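Local coordinates for cell wall binding protein cwp8 (Peptoclostridium difficile, PDB 5J6Q) that probably anchors to the bacterial cell wall through three CWB2 modules and is probably associated with the S-layer, at residues A[5-10]-A[180-185]; A[219-224]-A[245-250]; A[63-68]-A[252-257]; A[18-23]-A[52-57]. All blocks are in the same frame, centred on the assembly; numbering follows the deposited sequence.

Interaction 1 of 4, residues A[5-10]-A[180-185]; sequences YTVSAK and VTVKNA
Thr6 and Thr181 stand side by side across two neighbouring parallel strands, 5-8 and 180-183, whose short axes run 4.7 Å apart. The backbone bonds weave from one chain to the other: Thr181 N reaches Tyr5 O at 2.9 Å, Val7 N takes Thr181 O, Lys183 N takes Val7 O, and Ala9 N ends the series on Lys183 O. Threonine and valine, branched at CB, suit this extended backbone. From Thr6 CB, which sits near Thr181 O, two branches part. OG1 lies alongside Thr181 CB at 3.7 Å. With OG1 beside the backbone N (chi1 -53°), CG2 is left trans to that N and reaches the aliphatic part of Lys183, touching its CE at 3.5 Å, a tight fit; the lysine chain, extended beyond CG, offers methylenes to this methyl. A water donates to Tyr5 O and also bonds Thr181 OG1, joining the strands at this end.

The other face, bearing Tyr5, Val7, Val180 and Val182, is largely apolar. With chi1 at 56°, Tyr5 CG sits between the backbone N and carbonyl carbon, and the ring lies beside Val180, whose CG2 makes a CH-pi contact over a ring face, 4.3 Å from the centroid. Val7 CG2 meets Val182 CG2 at 3.8 Å. Leu15 of helix 13-24 packs on Tyr5, Val180 and Val182, and Ile60 of helix 53-61 on Val182 and Ala9. Strand 5-8 is thus an outermost strand, within this chain, of a mixed sheet with two helices packed on one face.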
loop_
_atom_site.group_PDB
_atom_site.type_symbol
_atom_site.label_atom_id
_atom_site.label_comp_id
_atom_site.label_asym_id
_atom_site.label_seq_id
_atom_site.Cartn_x
_atom_site.Cartn_y
_atom_site.Cartn_z
ATOM N N TYR A 5 -15.844 12.266 -12.786
ATOM C CA TYR A 5 -14.556 11.635 -12.519
ATOM C C TYR A 5 -13.343 12.553 -12.810
ATOM O O TYR A 5 -13.519 13.744 -13.116
ATOM C CB TYR A 5 -14.443 10.378 -13.382
ATOM C CG TYR A 5 -14.645 10.711 -14.846
ATOM C CD1 TYR A 5 -13.563 10.945 -15.674
ATOM C CD2 TYR A 5 -15.914 10.800 -15.387
ATOM C CE1 TYR A 5 -13.734 11.264 -17.016
ATOM C CE2 TYR A 5 -16.105 11.121 -16.729
ATOM C CZ TYR A 5 -15.011 11.349 -17.534
ATOM O OH TYR A 5 -15.180 11.675 -18.857
ATOM N N THR A 6 -12.130 11.961 -12.776
ATOM C CA THR A 6 -10.911 12.669 -12.966
ATOM C C THR A 6 -10.025 11.958 -13.925
ATOM O O THR A 6 -9.876 10.746 -13.872
ATOM C CB THR A 6 -10.306 12.872 -11.557
ATOM O OG1 THR A 6 -11.324 13.492 -10.757
ATOM C CG2 THR A 6 -9.083 13.706 -11.566
ATOM N N VAL A 7 -9.434 12.696 -14.835
ATOM C CA VAL A 7 -8.542 12.108 -15.818
ATOM C C VAL A 7 -7.337 12.888 -15.819
ATOM O O VAL A 7 -7.356 14.044 -15.441
ATOM C CB VAL A 7 -9.119 12.124 -17.287
ATOM C CG1 VAL A 7 -10.254 11.114 -17.421
ATOM C CG2 VAL A 7 -9.638 13.526 -17.643
ATOM N N SER A 8 -6.266 12.301 -16.262
ATOM C CA SER A 8 -5.070 13.082 -16.362
ATOM C C SER A 8 -5.113 13.881 -17.687
ATOM O O SER A 8 -5.775 13.461 -18.632
ATOM C CB SER A 8 -3.841 12.188 -16.338
ATOM O OG SER A 8 -3.821 11.387 -17.512
ATOM N N ALA A 9 -4.417 15.005 -17.725
ATOM C CA ALA A 9 -4.286 15.812 -18.906
ATOM C C ALA A 9 -3.829 14.885 -20.081
ATOM O O ALA A 9 -4.506 14.805 -21.095
ATOM C CB ALA A 9 -3.265 16.922 -18.646
ATOM N N LYS A 10 -2.703 14.171 -19.925
ATOM C CA LYS A 10 -2.159 13.273 -20.965
ATOM C C LYS A 10 -3.209 12.289 -21.522
ATOM O O LYS A 10 -3.193 12.021 -22.732
ATOM C CB LYS A 10 -0.937 12.517 -20.389
ATOM C CG LYS A 10 -0.501 11.283 -21.190
ATOM C CD LYS A 10 0.832 10.738 -20.632
ATOM C CE LYS A 10 0.685 9.355 -20.035
ATOM N NZ LYS A 10 1.399 9.220 -18.723
ATOM N N VAL A 180 -15.882 16.959 -14.733
ATOM C CA VAL A 180 -14.763 16.139 -14.998
ATOM C C VAL A 180 -13.592 16.988 -14.608
ATOM O O VAL A 180 -13.421 18.133 -15.089
ATOM C CB VAL A 180 -14.713 15.756 -16.509
ATOM C CG1 VAL A 180 -13.494 14.888 -16.791
ATOM C CG2 VAL A 180 -16.021 15.065 -16.936
ATOM N N THR A 181 -12.758 16.456 -13.801
ATOM C CA THR A 181 -11.623 17.247 -13.357
ATOM C C THR A 181 -10.523 16.781 -14.126
ATOM O O THR A 181 -10.427 15.562 -14.291
ATOM C CB THR A 181 -11.428 17.023 -11.836
ATOM O OG1 THR A 181 -12.677 17.409 -11.208
ATOM C CG2 THR A 181 -10.241 17.785 -11.292
ATOM N N VAL A 182 -9.691 17.699 -14.650
ATOM C CA VAL A 182 -8.553 17.284 -15.459
ATOM C C VAL A 182 -7.330 17.727 -14.740
ATOM O O VAL A 182 -7.253 18.920 -14.402
ATOM C CB VAL A 182 -8.576 17.881 -16.922
ATOM C CG1 VAL A 182 -7.276 17.551 -17.613
ATOM C CG2 VAL A 182 -9.742 17.281 -17.733
ATOM N N LYS A 183 -6.355 16.781 -14.517
ATOM C CA LYS A 183 -5.160 17.097 -13.738
ATOM C C LYS A 183 -3.891 16.793 -14.436
ATOM O O LYS A 183 -3.763 15.714 -15.027
ATOM C CB LYS A 183 -5.084 16.253 -12.417
ATOM C CG LYS A 183 -6.324 16.170 -11.579
ATOM C CD LYS A 183 -5.957 15.486 -10.210
ATOM C CE LYS A 183 -7.120 15.376 -9.243
ATOM N NZ LYS A 183 -6.826 14.442 -8.088
ATOM N N ASN A 184 -2.926 17.707 -14.386
ATOM C CA ASN A 184 -1.658 17.317 -14.960
ATOM C C ASN A 184 -0.900 16.578 -13.791
ATOM O O ASN A 184 -0.223 17.179 -12.963
ATOM C CB ASN A 184 -0.934 18.499 -15.467
ATOM C CG ASN A 184 0.461 18.214 -15.925
ATOM O OD1 ASN A 184 0.978 17.110 -15.746
ATOM N ND2 ASN A 184 1.165 19.185 -16.522
ATOM N N ALA A 185 -1.055 15.260 -13.758
ATOM C CA ALA A 185 -0.481 14.406 -12.710
ATOM C C ALA A 185 -0.642 12.974 -13.121
ATOM O O ALA A 185 -1.373 12.690 -14.083
ATOM C CB ALA A 185 -1.207 14.630 -11.384
HETATM O O HOH W 1 -15.109 15.597 -11.221
#

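Interaction 2 of 4, residues A[219-224]-A[245-250]; sequences TFENEA and DIVLSK
Thr219 and Val247 form a hydrogen-bonded antiparallel pair: Thr219 N bonds Val247 O, and Val247 N returns to Thr219 O at 2.9 Å. Here the packing is close: Thr219 OG1 lies 3.3 Å from Val247 CB and gives a weak bond to Val247 O, made possible by a chi1 of 53° that sets OG1 between the backbone N and carbonyl carbon. A beta-branched valine fills this buried position. Glu221 and Asp245 form the next hydrogen-bonded pair, Asp245 N reaching Glu221 O at 2.8 Å.

Toward the solvent side the contact becomes polar and looser. The Glu221 chain bends at chi2 to carry OE1 over Val247 CG2, and a water donates to both Glu221 OE1 and Asp245 OD2, bridging two carboxylates that would otherwise probably repel. Exposed Asn222, where the chain turns a corner, sends ND2 to Asp245 OD2 at 3.2 Å, from above the carboxylate plane, with amide and carboxylate planes 73° apart. Asp245 OD1 is held by Ser259 OG.

On the opposite face Phe220 and Ile246 pack against Leu275 of helix 265-280, and the Phe220 ring meets His272. Strand 217-224 is an outermost strand of its sheet within this chain, and strand 242-249 lies between it and 256-262.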
loop_
_atom_site.group_PDB
_atom_site.type_symbol
_atom_site.label_atom_id
_atom_site.label_comp_id
_atom_site.label_asym_id
_atom_site.label_seq_id
_atom_site.Cartn_x
_atom_site.Cartn_y
_atom_site.Cartn_z
ATOM N N THR A 219 0.221 13.215 1.318
ATOM C CA THR A 219 -0.942 13.957 1.777
ATOM C C THR A 219 -2.125 13.140 1.436
ATOM O O THR A 219 -2.041 12.283 0.539
ATOM C CB THR A 219 -0.946 15.379 1.144
ATOM O OG1 THR A 219 -0.816 15.239 -0.287
ATOM C CG2 THR A 219 0.240 16.243 1.678
ATOM N N PHE A 220 -3.217 13.357 2.139
ATOM C CA PHE A 220 -4.418 12.555 1.890
ATOM C C PHE A 220 -5.523 13.407 1.276
ATOM O O PHE A 220 -5.481 14.631 1.376
ATOM C CB PHE A 220 -4.944 11.937 3.191
ATOM C CG PHE A 220 -4.001 10.955 3.860
ATOM C CD1 PHE A 220 -3.281 11.319 4.984
ATOM C CD2 PHE A 220 -3.847 9.670 3.369
ATOM C CE1 PHE A 220 -2.427 10.416 5.607
ATOM C CE2 PHE A 220 -2.992 8.768 3.994
ATOM C CZ PHE A 220 -2.288 9.147 5.108
ATOM N N GLU A 221 -6.517 12.761 0.646
ATOM C CA GLU A 221 -7.617 13.493 0.047
ATOM C C GLU A 221 -8.770 12.551 -0.159
ATOM O O GLU A 221 -8.594 11.340 -0.079
ATOM C CB GLU A 221 -7.189 14.148 -1.279
ATOM C CG GLU A 221 -6.703 15.575 -1.075
ATOM C CD GLU A 221 -5.535 15.926 -1.970
ATOM O OE1 GLU A 221 -5.664 15.733 -3.199
ATOM O OE2 GLU A 221 -4.490 16.390 -1.440
ATOM N N ASN A 222 -9.953 13.116 -0.408
ATOM C CA ASN A 222 -11.216 12.418 -0.640
ATOM C C ASN A 222 -11.386 11.239 0.297
ATOM O O ASN A 222 -11.782 10.152 -0.119
ATOM C CB ASN A 222 -11.306 11.981 -2.100
ATOM C CG ASN A 222 -11.221 13.165 -3.028
ATOM O OD1 ASN A 222 -12.192 13.919 -3.150
ATOM N ND2 ASN A 222 -10.091 13.425 -3.685
ATOM N N GLU A 223 -11.077 11.463 1.579
ATOM C CA GLU A 223 -11.197 10.428 2.601
ATOM C C GLU A 223 -12.667 10.096 2.879
ATOM O O GLU A 223 -13.393 10.923 3.417
ATOM C CB GLU A 223 -10.498 10.895 3.888
ATOM C CG GLU A 223 -9.000 11.056 3.693
ATOM C CD GLU A 223 -8.357 11.946 4.743
ATOM O OE1 GLU A 223 -7.281 11.567 5.248
ATOM O OE2 GLU A 223 -8.915 13.019 5.055
ATOM N N ALA A 224 -13.093 8.887 2.499
ATOM C CA ALA A 224 -14.450 8.395 2.679
ATOM C C ALA A 224 -14.379 7.042 3.375
ATOM O O ALA A 224 -14.897 6.042 2.882
ATOM C CB ALA A 224 -15.137 8.256 1.328
ATOM N N ASP A 245 -7.666 8.883 -1.157
ATOM C CA ASP A 245 -6.670 9.287 -2.132
ATOM C C ASP A 245 -5.384 9.566 -1.393
ATOM O O ASP A 245 -5.393 10.189 -0.307
ATOM C CB ASP A 245 -7.089 10.593 -2.902
ATOM C CG ASP A 245 -7.935 10.404 -4.184
ATOM O OD1 ASP A 245 -8.511 9.278 -4.389
ATOM O OD2 ASP A 245 -8.041 11.379 -4.974
ATOM N N ILE A 246 -4.289 9.124 -2.002
ATOM C CA ILE A 246 -2.938 9.272 -1.511
ATOM C C ILE A 246 -2.262 10.139 -2.512
ATOM O O ILE A 246 -2.257 9.743 -3.671
ATOM C CB ILE A 246 -2.222 7.852 -1.461
ATOM C CG1 ILE A 246 -2.946 6.891 -0.580
ATOM C CG2 ILE A 246 -0.792 8.009 -1.040
ATOM C CD1 ILE A 246 -2.561 5.413 -0.845
ATOM N N VAL A 247 -1.627 11.250 -2.107
ATOM C CA VAL A 247 -0.971 12.145 -3.029
ATOM C C VAL A 247 0.495 12.309 -2.692
ATOM O O VAL A 247 0.826 12.672 -1.567
ATOM C CB VAL A 247 -1.720 13.532 -2.929
ATOM C CG1 VAL A 247 -1.132 14.536 -3.913
ATOM C CG2 VAL A 247 -3.214 13.342 -3.170
ATOM N N LEU A 248 1.383 12.081 -3.665
ATOM C CA LEU A 248 2.811 12.233 -3.438
ATOM C C LEU A 248 3.272 13.441 -4.230
ATOM O O LEU A 248 2.976 13.514 -5.408
ATOM C CB LEU A 248 3.623 11.002 -3.883
ATOM C CG LEU A 248 3.313 9.704 -3.146
ATOM C CD1 LEU A 248 3.384 9.970 -1.636
ATOM C CD2 LEU A 248 1.958 9.169 -3.558
ATOM N N SER A 249 4.019 14.369 -3.607
ATOM C CA SER A 249 4.486 15.570 -4.293
ATOM C C SER A 249 5.891 15.983 -3.889
ATOM O O SER A 249 6.371 15.685 -2.784
ATOM C CB SER A 249 3.561 16.755 -4.000
ATOM O OG SER A 249 2.204 16.376 -3.847
ATOM N N LYS A 250 6.538 16.696 -4.801
ATOM C CA LYS A 250 7.890 17.224 -4.623
ATOM C C LYS A 250 8.093 18.432 -5.548
ATOM O O LYS A 250 7.457 18.494 -6.598
ATOM C CB LYS A 250 8.924 16.140 -4.955
ATOM C CG LYS A 250 10.225 16.311 -4.197
ATOM C CD LYS A 250 11.133 15.126 -4.432
ATOM C CE LYS A 250 12.584 15.513 -4.322
ATOM N NZ LYS A 250 13.463 14.388 -4.728
HETATM O O HOH W 2 -7.333 14.566 -4.826
#

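Interaction 3 of 4, residues A[63-68]-A[252-257]; sequences LTEGQS and NEKPET
A type II beta turn, running from Thr64 to Gln67 between helix 53-61 and strand 68-75, meets the loop that leads into strand 256-262. The turn is closed by Gln67 N on Thr64 O. The Gln67 side chain reinforces it, OE1 accepting from Thr64 N at 2.9 Å and weakly from Thr64 OG1. Glycine suits the third position of the turn: at the positive phi of Gly66 (93°), a CB would be pressed against the preceding carbonyl O.

Across the contact the touching is by packing. Glu65, at the second position, directs its CB toward the other loop and crosses Lys254 at about a right angle. Its CG, beside the backbone N with chi1 -64°, lies 3.8 Å from Lys254 CA and 4.0 Å from Lys254 CB. A bend at chi2 then carries OE1 to the backbone, 3.2 Å from Asn252 O, a fellow acceptor, and 3.3 Å from Lys254 N, at too poor an angle for a hydrogen bond; that N-H is given instead to Glu253 OE1. Pro255, a compact and rigid ring, sits against the backbone of Gly66, where no side chain intervenes, with CD 3.5 Å from Gly66 N and CG 3.6 Å from Gly66 CA. Glu253 and Asn252 are poorly ordered, in keeping with a surface contact.

Lys254 NZ makes a salt bridge with Asp186. Asn184 bonds the backbone of Gly66 and Gln67, while Pro255 packs on Ala185 and Ser249. The turn thus lies where the sheet containing strands 5-8, 178-183 and 68-75 borders the one of 186-191, 256-262, 242-249 and 217-224.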
loop_
_atom_site.group_PDB
_atom_site.type_symbol
_atom_site.label_atom_id
_atom_site.label_comp_id
_atom_site.label_asym_id
_atom_site.label_seq_id
_atom_site.Cartn_x
_atom_site.Cartn_y
_atom_site.Cartn_z
ATOM N N LEU A 63 -1.940 23.557 -18.429
ATOM C CA LEU A 63 -1.890 23.186 -17.018
ATOM C C LEU A 63 -0.453 22.794 -16.548
ATOM O O LEU A 63 0.158 21.900 -17.158
ATOM C CB LEU A 63 -2.807 21.996 -16.798
ATOM C CG LEU A 63 -4.246 22.305 -16.769
ATOM C CD1 LEU A 63 -4.973 20.948 -16.592
ATOM C CD2 LEU A 63 -4.598 23.311 -15.592
ATOM N N THR A 64 0.157 23.523 -15.532
ATOM C CA THR A 64 1.469 23.006 -15.086
ATOM C C THR A 64 1.288 21.838 -14.047
ATOM O O THR A 64 0.160 21.523 -13.645
ATOM C CB THR A 64 2.399 24.054 -14.488
ATOM O OG1 THR A 64 1.725 24.759 -13.444
ATOM C CG2 THR A 64 2.904 24.970 -15.523
ATOM N N GLU A 65 2.424 21.173 -13.635
ATOM C CA GLU A 65 2.414 20.062 -12.675
ATOM C C GLU A 65 1.576 20.350 -11.467
ATOM O O GLU A 65 1.759 21.384 -10.832
ATOM C CB GLU A 65 3.840 19.731 -12.219
ATOM C CG GLU A 65 4.714 19.222 -13.357
ATOM C CD GLU A 65 6.166 19.593 -13.153
ATOM O OE1 GLU A 65 6.983 18.655 -12.963
ATOM O OE2 GLU A 65 6.483 20.823 -13.176
ATOM N N GLY A 66 0.631 19.477 -11.169
ATOM C CA GLY A 66 -0.197 19.697 -9.990
ATOM C C GLY A 66 -1.490 20.451 -10.253
ATOM O O GLY A 66 -2.511 20.189 -9.619
ATOM N N GLN A 67 -1.459 21.394 -11.209
ATOM C CA GLN A 67 -2.651 22.202 -11.538
ATOM C C GLN A 67 -3.780 21.371 -12.123
ATOM O O GLN A 67 -3.567 20.369 -12.813
ATOM C CB GLN A 67 -2.260 23.316 -12.535
ATOM C CG GLN A 67 -1.420 24.411 -11.872
ATOM C CD GLN A 67 -1.377 25.654 -12.743
ATOM O OE1 GLN A 67 -1.147 25.584 -13.978
ATOM N NE2 GLN A 67 -1.605 26.811 -12.128
ATOM N N SER A 68 -4.973 21.800 -11.891
ATOM C CA SER A 68 -6.116 21.095 -12.417
ATOM C C SER A 68 -7.182 22.118 -12.863
ATOM O O SER A 68 -7.067 23.320 -12.537
ATOM C CB SER A 68 -6.628 20.127 -11.343
ATOM O OG SER A 68 -7.449 20.732 -10.357
ATOM N N ASN A 252 9.384 20.879 -8.413
ATOM C CA ASN A 252 9.855 20.598 -9.775
ATOM C C ASN A 252 9.417 19.216 -10.241
ATOM O O ASN A 252 9.774 18.811 -11.347
ATOM C CB ASN A 252 11.391 20.653 -9.870
ATOM C CG ASN A 252 12.034 21.872 -9.268
ATOM O OD1 ASN A 252 11.374 22.897 -9.069
ATOM N ND2 ASN A 252 13.331 21.838 -8.950
ATOM N N GLU A 253 8.661 18.480 -9.415
ATOM C CA GLU A 253 8.237 17.149 -9.821
ATOM C C GLU A 253 6.735 17.087 -10.005
ATOM O O GLU A 253 5.985 17.802 -9.339
ATOM C CB GLU A 253 8.689 16.108 -8.783
ATOM C CG GLU A 253 8.305 14.687 -9.160
ATOM C CD GLU A 253 8.926 14.242 -10.471
ATOM O OE1 GLU A 253 8.176 14.053 -11.450
ATOM O OE2 GLU A 253 10.161 14.081 -10.519
ATOM N N LYS A 254 6.307 16.222 -10.912
ATOM C CA LYS A 254 4.902 16.026 -11.231
ATOM C C LYS A 254 4.281 15.203 -10.104
ATOM O O LYS A 254 4.760 14.106 -9.833
ATOM C CB LYS A 254 4.806 15.298 -12.583
ATOM C CG LYS A 254 3.388 15.047 -13.058
ATOM C CD LYS A 254 3.404 14.340 -14.407
ATOM C CE LYS A 254 2.010 14.012 -14.863
ATOM N NZ LYS A 254 1.984 12.812 -15.734
ATOM N N PRO A 255 3.239 15.674 -9.411
ATOM C CA PRO A 255 2.691 14.848 -8.339
ATOM C C PRO A 255 2.106 13.555 -8.861
ATOM O O PRO A 255 2.071 13.301 -10.081
ATOM C CB PRO A 255 1.634 15.744 -7.668
ATOM C CG PRO A 255 1.199 16.672 -8.746
ATOM C CD PRO A 255 2.477 16.919 -9.583
ATOM N N GLU A 256 1.631 12.739 -7.923
ATOM C CA GLU A 256 1.026 11.477 -8.274
ATOM C C GLU A 256 -0.080 11.267 -7.323
ATOM O O GLU A 256 0.086 11.481 -6.138
ATOM C CB GLU A 256 2.077 10.311 -8.225
ATOM C CG GLU A 256 1.450 8.945 -8.065
ATOM C CD GLU A 256 2.491 7.809 -7.987
ATOM O OE1 GLU A 256 3.576 8.017 -7.395
ATOM O OE2 GLU A 256 2.207 6.709 -8.531
ATOM N N THR A 257 -1.218 10.840 -7.800
ATOM C CA THR A 257 -2.336 10.599 -6.921
ATOM C C THR A 257 -2.799 9.162 -7.065
ATOM O O THR A 257 -3.074 8.737 -8.186
ATOM C CB THR A 257 -3.474 11.632 -7.253
ATOM O OG1 THR A 257 -3.047 12.936 -6.830
ATOM C CG2 THR A 257 -4.730 11.297 -6.554
#

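Interaction 4 of 4, residues A[18-23]-A[52-57]; sequences EVRKAL and NATQLQ
Helices 18-23 and 53-57 form an antiparallel helix pair, at 155° between their directions, with segment axes 9.7 Å apart and Arg20 and Ala53 nearest by CA. Small Ala53, at the first turn of its helix, lets the Arg20 chain lie close.

The apolar part of the contact is Val19 against Leu56: Val19 CG2 meets Leu56 CD2 at 3.6 Å, the two side chains crossing at about a right angle. Leu50 of the preceding loop touches both, and Val45 of strand 41-45 also packs on Leu56. Leu23 reaches the start of the second helix, its CD1 3.7 Å from Ala53 N; Ile43 of the same strand lies against it. Asn52 is the N-cap, its OD1 accepting from Gln55 N at 3.1 Å, a role that suits a short amide side chain beside the N-H groups of the first turn, which lack a preceding helical carbonyl.

Arg20 runs with CG trans to the backbone N (chi1 -169°) and then bends at chi3, which turns the guanidinium back over Ala53. Glu17 holds its NE in a salt bridge. The Ala53 methyl lies over one face of the guanidinium, offset toward its rim, with CB 3.5 Å from Arg20 NH1.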
loop_
_atom_site.group_PDB
_atom_site.type_symbol
_atom_site.label_atom_id
_atom_site.label_comp_id
_atom_site.label_asym_id
_atom_site.label_seq_id
_atom_site.Cartn_x
_atom_site.Cartn_y
_atom_site.Cartn_z
ATOM N N GLU A 18 -15.346 13.966 -26.796
ATOM C CA GLU A 18 -16.616 13.773 -26.137
ATOM C C GLU A 18 -17.263 15.186 -26.124
ATOM O O GLU A 18 -18.441 15.382 -26.460
ATOM C CB GLU A 18 -16.351 13.230 -24.715
ATOM C CG GLU A 18 -16.237 11.705 -24.660
ATOM C CD GLU A 18 -16.081 11.150 -23.244
ATOM O OE1 GLU A 18 -16.103 11.924 -22.265
ATOM O OE2 GLU A 18 -15.929 9.918 -23.122
ATOM N N VAL A 19 -16.442 16.202 -25.781
ATOM C CA VAL A 19 -16.978 17.557 -25.718
ATOM C C VAL A 19 -17.219 18.101 -27.163
ATOM O O VAL A 19 -18.218 18.750 -27.399
ATOM C CB VAL A 19 -15.944 18.407 -24.925
ATOM C CG1 VAL A 19 -16.340 19.848 -25.015
ATOM C CG2 VAL A 19 -15.870 17.953 -23.452
ATOM N N ARG A 20 -16.267 17.857 -28.090
ATOM C CA ARG A 20 -16.413 18.314 -29.482
ATOM C C ARG A 20 -17.783 17.846 -30.027
ATOM O O ARG A 20 -18.573 18.634 -30.528
ATOM C CB ARG A 20 -15.212 17.795 -30.367
ATOM C CG ARG A 20 -15.229 18.475 -31.712
ATOM C CD ARG A 20 -14.018 18.266 -32.605
ATOM N NE ARG A 20 -12.794 17.871 -31.906
ATOM C CZ ARG A 20 -11.792 18.704 -31.648
ATOM N NH1 ARG A 20 -11.863 19.978 -32.013
ATOM N NH2 ARG A 20 -10.714 18.271 -31.020
ATOM N N LYS A 21 -18.095 16.592 -29.860
ATOM C CA LYS A 21 -19.369 16.073 -30.345
ATOM C C LYS A 21 -20.546 16.679 -29.641
ATOM O O LYS A 21 -21.523 17.060 -30.303
ATOM C CB LYS A 21 -19.396 14.545 -30.170
ATOM C CG LYS A 21 -18.600 13.823 -31.251
ATOM C CD LYS A 21 -18.780 12.298 -31.143
ATOM C CE LYS A 21 -17.667 11.549 -31.855
ATOM N NZ LYS A 21 -17.602 10.114 -31.456
ATOM N N ALA A 22 -20.473 16.812 -28.283
ATOM C CA ALA A 22 -21.615 17.342 -27.517
ATOM C C ALA A 22 -21.873 18.815 -27.927
ATOM O O ALA A 22 -23.036 19.282 -27.961
ATOM C CB ALA A 22 -21.328 17.240 -25.994
ATOM N N LEU A 23 -20.786 19.563 -28.193
ATOM C CA LEU A 23 -20.960 20.963 -28.649
ATOM C C LEU A 23 -21.748 21.004 -29.981
ATOM O O LEU A 23 -22.315 22.032 -30.304
ATOM C CB LEU A 23 -19.579 21.635 -28.894
ATOM C CG LEU A 23 -18.782 21.877 -27.638
ATOM C CD1 LEU A 23 -17.382 22.429 -27.940
ATOM C CD2 LEU A 23 -19.559 22.878 -26.787
ATOM N N ASN A 52 -14.940 26.517 -27.898
ATOM C CA ASN A 52 -15.030 25.310 -28.866
ATOM C C ASN A 52 -14.097 24.256 -28.318
ATOM O O ASN A 52 -13.452 24.571 -27.311
ATOM C CB ASN A 52 -14.669 25.792 -30.331
ATOM C CG ASN A 52 -13.288 26.481 -30.448
ATOM O OD1 ASN A 52 -12.324 26.061 -29.850
ATOM N ND2 ASN A 52 -13.081 27.531 -31.220
ATOM N N ALA A 53 -13.914 23.016 -28.936
ATOM C CA ALA A 53 -13.063 22.073 -28.258
ATOM C C ALA A 53 -11.681 22.468 -28.269
ATOM O O ALA A 53 -10.936 22.092 -27.361
ATOM C CB ALA A 53 -13.174 20.692 -28.866
ATOM N N THR A 54 -11.261 23.226 -29.263
ATOM C CA THR A 54 -9.850 23.557 -29.221
ATOM C C THR A 54 -9.517 24.481 -27.939
ATOM O O THR A 54 -8.413 24.408 -27.430
ATOM C CB THR A 54 -9.448 24.337 -30.556
ATOM O OG1 THR A 54 -9.731 23.454 -31.662
ATOM C CG2 THR A 54 -7.933 24.750 -30.639
ATOM N N GLN A 55 -10.411 25.351 -27.484
ATOM C CA GLN A 55 -10.014 26.164 -26.299
ATOM C C GLN A 55 -9.937 25.141 -25.109
ATOM O O GLN A 55 -9.167 25.347 -24.216
ATOM C CB GLN A 55 -11.108 27.214 -26.039
ATOM C CG GLN A 55 -10.854 28.053 -24.693
ATOM C CD GLN A 55 -12.005 28.985 -24.536
ATOM O OE1 GLN A 55 -13.209 28.593 -24.271
ATOM N NE2 GLN A 55 -11.791 30.157 -24.961
ATOM N N LEU A 56 -10.693 23.971 -25.161
ATOM C CA LEU A 56 -10.670 23.033 -24.023
ATOM C C LEU A 56 -9.264 22.488 -23.984
ATOM O O LEU A 56 -8.496 22.593 -22.980
ATOM C CB LEU A 56 -11.755 21.890 -24.166
ATOM C CG LEU A 56 -11.631 20.747 -23.070
ATOM C CD1 LEU A 56 -11.580 21.356 -21.640
ATOM C CD2 LEU A 56 -12.816 19.828 -23.042
ATOM N N GLN A 57 -8.902 21.899 -25.173
ATOM C CA GLN A 57 -7.562 21.393 -25.434
ATOM C C GLN A 57 -6.448 22.367 -24.980
ATOM O O GLN A 57 -5.485 21.933 -24.312
ATOM C CB GLN A 57 -7.360 21.195 -26.945
ATOM C CG GLN A 57 -6.039 20.537 -27.278
ATOM C CD GLN A 57 -6.311 19.170 -27.883
ATOM O OE1 GLN A 57 -6.097 18.138 -27.243
ATOM N NE2 GLN A 57 -6.794 19.129 -29.149
#

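Overall arrangement
From the N terminus, strand 5-8 leads into helix 13-24, which meets helix 53-61 in interaction 4, closing a short loop. Interaction 4 is nested within the much longer loop that interaction 1 closes when strand 178-183 returns beside strand 5-8. The turn at 63-68 follows the second helix and meets 252-257 much later in the chain, so interaction 3 crosses interaction 1; the two touch through Asn184, which bonds Leu63 and Gly66. Interaction 2 closes the short loop between strands 217-224 and 242-249 of the second sheet and is nested inside interaction 3, while coming in series after interactions 1 and 4. Interaction 3 therefore ties the two sheets together.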